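Local coordinates for protein aldehyde dehydrogenase (Listeria monocytogenes, PDB 3K9D) that probably oxidises the aldehyde or oxo group of a substrate, with NAD or NADP as electron acceptor, at residues A266-A269 and E270-Q274; L279-A282 and E283-L287; K382-I385 and R386-L390. All coordinates share one frame; numbering follows the deposited sequence.

Contact 1 (A266-A269 and E270-Q274)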
# COMPACT_ATOMS: atom_id res chain seq x y z
N ALA A 266 37.53 9.26 23.27
CA ALA A 266 36.80 8.49 24.28
C ALA A 266 36.04 7.31 23.68
O ALA A 266 36.04 6.20 24.24
CB ALA A 266 35.87 9.40 25.06
N VAL A 267 35.40 7.54 22.53
CA VAL A 267 34.65 6.52 21.81
C VAL A 267 35.56 5.41 21.24
O VAL A 267 35.26 4.21 21.39
CB VAL A 267 33.75 7.14 20.69
CG1 VAL A 267 33.16 6.06 19.81
CG2 VAL A 267 32.60 7.94 21.34
N ILE A 268 36.65 5.80 20.60
CA ILE A 268 37.62 4.84 20.07
C ILE A 268 38.19 3.96 21.20
O ILE A 268 38.15 2.74 21.10
CB ILE A 268 38.74 5.53 19.23
CG1 ILE A 268 38.10 6.16 17.98
CG2 ILE A 268 39.85 4.53 18.86
CD1 ILE A 268 39.05 6.64 16.94
N ALA A 269 38.62 4.59 22.30
CA ALA A 269 39.12 3.86 23.48
C ALA A 269 38.13 2.83 24.05
O ALA A 269 38.51 1.71 24.38
CB ALA A 269 39.57 4.85 24.56
N GLU A 270 36.86 3.21 24.13
CA GLU A 270 35.82 2.30 24.60
C GLU A 270 35.52 1.18 23.62
O GLU A 270 35.36 0.02 24.05
CB GLU A 270 34.55 3.08 24.95
CG GLU A 270 33.48 2.30 25.73
CD GLU A 270 33.94 1.74 27.06
OE1 GLU A 270 34.87 2.29 27.67
OE2 GLU A 270 33.38 0.70 27.48
N PHE A 271 35.45 1.51 22.32
CA PHE A 271 35.26 0.49 21.29
C PHE A 271 36.37 -0.55 21.41
O PHE A 271 36.10 -1.75 21.43
CB PHE A 271 35.18 1.11 19.87
CG PHE A 271 33.75 1.27 19.34
CD1 PHE A 271 32.95 0.16 19.09
CD2 PHE A 271 33.22 2.54 19.11
CE1 PHE A 271 31.63 0.30 18.62
CE2 PHE A 271 31.92 2.70 18.62
CZ PHE A 271 31.12 1.57 18.37
N ARG A 272 37.61 -0.07 21.57
CA ARG A 272 38.77 -0.95 21.84
C ARG A 272 38.68 -1.84 23.08
O ARG A 272 38.93 -3.05 23.00
CB ARG A 272 40.06 -0.14 21.89
CG ARG A 272 40.62 0.08 20.53
CD ARG A 272 41.80 1.04 20.53
NE ARG A 272 42.33 1.12 19.18
CZ ARG A 272 42.96 2.17 18.66
NH1 ARG A 272 43.16 3.27 19.37
NH2 ARG A 272 43.40 2.12 17.41
N LYS A 273 38.32 -1.24 24.21
CA LYS A 273 38.09 -1.95 25.48
C LYS A 273 37.08 -3.10 25.36
O LYS A 273 37.25 -4.18 25.95
CB LYS A 273 37.59 -0.95 26.55
CG LYS A 273 37.78 -1.41 27.99
CD LYS A 273 36.93 -0.64 28.96
CE LYS A 273 36.87 -1.43 30.27
NZ LYS A 273 35.81 -1.00 31.22
N GLN A 274 36.04 -2.88 24.55
CA GLN A 274 34.96 -3.85 24.41
C GLN A 274 35.13 -4.82 23.23
O GLN A 274 34.23 -5.61 22.92
CB GLN A 274 33.63 -3.11 24.30
CG GLN A 274 33.15 -2.47 25.59
CD GLN A 274 31.67 -2.08 25.54
OE1 GLN A 274 30.82 -2.86 25.14
NE2 GLN A 274 31.37 -0.88 25.99

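Contact 2 (L279-A282 and E283-L287)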
# COMPACT_ATOMS: atom_id res chain seq x y z
N LEU A 279 41.07 -0.77 11.88
CA LEU A 279 41.94 -1.08 10.78
C LEU A 279 42.83 0.11 10.52
O LEU A 279 42.43 1.24 10.78
CB LEU A 279 41.10 -1.40 9.53
CG LEU A 279 40.27 -2.68 9.65
CD1 LEU A 279 39.56 -2.93 8.34
CD2 LEU A 279 41.17 -3.86 10.00
N SER A 280 44.03 -0.16 10.01
CA SER A 280 44.94 0.89 9.58
C SER A 280 44.46 1.36 8.22
O SER A 280 43.63 0.70 7.61
CB SER A 280 46.37 0.35 9.50
OG SER A 280 46.58 -0.28 8.26
N ASP A 281 44.98 2.49 7.74
CA ASP A 281 44.66 2.99 6.40
C ASP A 281 44.84 1.91 5.33
O ASP A 281 43.91 1.65 4.55
CB ASP A 281 45.48 4.24 6.06
CG ASP A 281 45.29 4.70 4.63
OD1 ASP A 281 44.18 5.17 4.28
OD2 ASP A 281 46.25 4.59 3.84
N ALA A 282 46.00 1.26 5.32
CA ALA A 282 46.31 0.22 4.33
C ALA A 282 45.39 -1.01 4.44
O ALA A 282 44.94 -1.54 3.43
CB ALA A 282 47.78 -0.19 4.42
N GLU A 283 45.10 -1.44 5.67
CA GLU A 283 44.18 -2.56 5.90
C GLU A 283 42.76 -2.21 5.48
O GLU A 283 42.06 -3.06 4.94
CB GLU A 283 44.16 -2.95 7.38
CG GLU A 283 45.48 -3.49 7.89
CD GLU A 283 45.45 -3.78 9.36
OE1 GLU A 283 44.93 -2.94 10.13
OE2 GLU A 283 45.93 -4.85 9.75
N ALA A 284 42.33 -0.97 5.76
CA ALA A 284 41.02 -0.47 5.36
C ALA A 284 40.90 -0.42 3.84
O ALA A 284 39.86 -0.77 3.31
CB ALA A 284 40.77 0.90 5.96
N VAL A 285 41.96 0.00 3.17
CA VAL A 285 42.01 0.00 1.70
C VAL A 285 41.98 -1.42 1.13
O VAL A 285 41.28 -1.69 0.15
CB VAL A 285 43.25 0.77 1.17
CG1 VAL A 285 43.47 0.51 -0.31
CG2 VAL A 285 43.08 2.26 1.41
N GLN A 286 42.73 -2.33 1.76
CA GLN A 286 42.77 -3.73 1.34
C GLN A 286 41.41 -4.40 1.43
O GLN A 286 40.99 -5.05 0.50
CB GLN A 286 43.79 -4.52 2.16
CG GLN A 286 44.17 -5.86 1.54
CD GLN A 286 45.46 -6.43 2.10
OE1 GLN A 286 45.81 -7.58 1.83
NE2 GLN A 286 46.18 -5.63 2.88
N LEU A 287 40.74 -4.22 2.57
CA LEU A 287 39.40 -4.78 2.79
C LEU A 287 38.37 -4.12 1.86
O LEU A 287 37.47 -4.78 1.36
CB LEU A 287 39.00 -4.67 4.27
CG LEU A 287 37.64 -5.22 4.71
CD1 LEU A 287 37.53 -6.71 4.46
CD2 LEU A 287 37.32 -4.88 6.15

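Contact 3 (K382-I385 and R386-L390)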
# COMPACT_ATOMS: atom_id res chain seq x y z
N LYS A 382 17.18 15.34 24.45
CA LYS A 382 15.87 15.15 23.84
C LYS A 382 15.57 16.15 22.73
O LYS A 382 14.78 15.86 21.84
CB LYS A 382 14.76 15.09 24.90
CG LYS A 382 14.27 16.41 25.48
CD LYS A 382 12.81 16.24 25.95
CE LYS A 382 12.51 16.95 27.27
NZ LYS A 382 12.32 18.43 27.13
N GLU A 383 16.22 17.31 22.77
CA GLU A 383 16.06 18.31 21.72
C GLU A 383 16.76 17.90 20.43
O GLU A 383 16.18 18.04 19.36
CB GLU A 383 16.53 19.68 22.20
CG GLU A 383 15.79 20.13 23.44
CD GLU A 383 15.71 21.63 23.59
OE1 GLU A 383 16.55 22.35 22.99
OE2 GLU A 383 14.81 22.10 24.31
N ILE A 384 17.97 17.35 20.54
CA ILE A 384 18.74 16.92 19.36
C ILE A 384 18.05 15.72 18.73
O ILE A 384 17.92 15.65 17.49
CB ILE A 384 20.25 16.61 19.71
CG1 ILE A 384 20.97 17.89 20.11
CG2 ILE A 384 21.00 16.00 18.50
CD1 ILE A 384 22.37 17.67 20.59
N ILE A 385 17.61 14.80 19.58
CA ILE A 385 16.85 13.62 19.20
C ILE A 385 15.59 14.00 18.40
O ILE A 385 15.32 13.41 17.35
CB ILE A 385 16.45 12.76 20.42
CG1 ILE A 385 17.66 12.04 21.03
CG2 ILE A 385 15.40 11.71 20.02
CD1 ILE A 385 17.46 11.61 22.46
N ARG A 386 14.83 14.98 18.91
CA ARG A 386 13.66 15.51 18.19
C ARG A 386 14.00 16.10 16.80
O ARG A 386 13.22 15.95 15.87
CB ARG A 386 12.94 16.55 19.06
CG ARG A 386 11.57 16.96 18.52
CD ARG A 386 11.05 18.20 19.21
NE ARG A 386 9.72 18.56 18.73
CZ ARG A 386 8.59 18.01 19.17
NH1 ARG A 386 8.60 17.06 20.10
NH2 ARG A 386 7.43 18.41 18.65
N GLU A 387 15.16 16.75 16.68
CA GLU A 387 15.62 17.28 15.38
C GLU A 387 15.89 16.13 14.40
O GLU A 387 15.53 16.21 13.23
CB GLU A 387 16.88 18.13 15.54
CG GLU A 387 16.68 19.46 16.27
CD GLU A 387 16.41 20.63 15.33
OE1 GLU A 387 15.55 20.51 14.43
OE2 GLU A 387 17.06 21.68 15.50
N PHE A 388 16.53 15.08 14.90
CA PHE A 388 16.78 13.85 14.14
C PHE A 388 15.45 13.17 13.75
O PHE A 388 15.27 12.73 12.60
CB PHE A 388 17.72 12.90 14.93
CG PHE A 388 19.18 13.17 14.69
CD1 PHE A 388 19.74 14.41 15.02
CD2 PHE A 388 20.01 12.21 14.11
CE1 PHE A 388 21.09 14.69 14.78
CE2 PHE A 388 21.37 12.48 13.85
CZ PHE A 388 21.90 13.73 14.18
N ALA A 389 14.52 13.15 14.70
CA ALA A 389 13.17 12.60 14.50
C ALA A 389 12.39 13.26 13.34
O ALA A 389 11.66 12.59 12.60
CB ALA A 389 12.38 12.72 15.80
N LEU A 390 12.55 14.56 13.19
CA LEU A 390 11.79 15.32 12.21
C LEU A 390 12.47 15.40 10.84
O LEU A 390 11.86 15.81 9.86
CB LEU A 390 11.54 16.73 12.76
CG LEU A 390 10.54 16.91 13.91
CD1 LEU A 390 10.71 18.28 14.55
CD2 LEU A 390 9.12 16.75 13.41

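Contact 1 (A266-A269 and E270-Q274)
Val-267 and Phe-271, one turn apart on a helix, run alongside each other in the same direction, a valine methyl against an aromatic ring. The methyl carbon is CG1 of Val-267, held anti to the backbone N (chi1 171°), and it comes 3.6 Å from CD2 of Phe-271; CE2 is the next ring atom in line. The adjoining flank repeats this pairing with different chemistry. Ile-268 and Arg-272 also run alongside each other, and CG2 of Ile-268 sits over one face of the guanidinium, displaced toward its rim and 3.6 Å from NH1 of Arg-272. The flat cation thus rests on a methyl group while its chain stays extended from CG to NE. Both pairs ride on the helix 261-273, the helical link of a beta-alpha-beta crossover between strands 256-260 and 276-278 of one parallel sheet: Val-267 touches Val-259 and Phe-349, whereas Phe-271 reaches Val-257, Ala-276 and Phe-278. Phe-278 also meets Ile-268 and Arg-272. Beneath the side chains run the i to i+4 bonds of the alpha-helix, among them Phe-271 N to Val-267 O at 2.9 Å and Arg-272 N to Ile-268 O, also 2.9 Å. At the C-terminal end, where Gln-274 leaves helical geometry, a side-chain hydrogen bond follows the same spacing. Gln-274 NE2 donates to Glu-270 OE2 at 3.0 Å, in the plane of its own amide and onto the anti lone pair of the carboxylate; the same NE2 also bonds to Pro-233 O, at the helix 232-243.

Contact 2 (L279-A282 and E283-L287)
A capping box starts the helix 281-291, just past the strand 276-278 at one margin of the parallel sheet. Its two reciprocal bonds join Ser-280, the N-cap residue, to Glu-283. Glu-283 N donates to Ser-280 OG at 3.2 Å, nearly straight at 171°; the hydroxyl oxygen can turn toward this N-H because chi1 of 84° sets it between the backbone N and the carbonyl carbon. In return Ser-280 N donates to Glu-283 OE1 at 2.9 Å, meeting the anti lone pair of the carboxylate. The glutamate chain, extended beyond CG, runs back past the serine, and its CG lies 3.4 Å from Ser-280 OG. The box therefore occupies two N-H groups at the helix start, and the negative carboxylate would be expected to suit the helix dipole there. Regular i to i+4 bonding begins at once, with Ala-284 N on Ser-280 O at 2.8 Å. Leu-279 adds an apolar layer beside the polar box: its CD1 meets CD2 of Leu-287 at 3.7 Å, the two side chains crossing at about a right angle, while its CB faces the CB of Ala-284 more loosely. Leu-316 touches Leu-279 and Glu-283, Ala-314 and Tyr-338 touch Leu-287, and Tyr-338 OH hydrogen-bonds to Ala-284 O. Leu-279 also pairs through its backbone with Ile-326 and packs on Leu-325 of the strand 324-328, whose Ala-327 receives Ala-284.

Contact 3 (K382-I385 and R386-L390)
Apolar contact between Ile-384 and Phe-388 carries the inward side of this helical turn. The isoleucine methyl runs beside the ring, with CG2 of Ile-384 at 3.9 Å from CE1 of Phe-388. That methyl branch is anti to the backbone N of Ile-384, a placement that carries it along the helix toward the ring. The ring also brings its edge to the backbone: Ile-384 O lies near the ring plane, 3.3 Å from CD1 of Phe-388. Backbone hydrogen bonds of the alpha-helical kind supply the second class of interaction, including Phe-388 N to Ile-384 O at 3.0 Å and Ala-389 N to Ile-385 O at 2.8 Å. Arg-386 N reaches Lys-382 O at 3.1 Å. Here the helix 382-391 is the crossover of a beta-alpha-beta unit between the parallel strands 374-378 and 396-399, and Phe-388 touches both, through Leu-375, Ile-377 and Leu-397. Its ring also meets that of Phe-225 and makes a cation-pi contact with Lys-392. Bonds to the second subunit involve Arg-386 and Ala-389. Extended from CG to NE, Arg-386 makes a salt bridge through NH1 to OE2 of Glu-96 of the second subunit, and Ala-389 O accepts a hydrogen bond from NH1 of Arg-443 of that same subunit.

Followed from the N terminus, the three contacts come in series, each a local closure along a single helix, with none nested in or crossing another. Contact 1 ends the helix 261-273; after the short strand 276-278, contact 2 opens the helix 281-291. Their centres are about 19 Å apart, and their nearest atoms, about 7 Å apart, do not touch. Contact 3 follows much later, on the helix 382-391, its centre about 26 Å from that of contact 1 and 34 Å from that of contact 2. All three helices connect or flank strands of one parallel sheet: the first two lead into and away from strand 276-278, and the third leads into 396-399, the two strands outermost within this chain, and meets the second subunit.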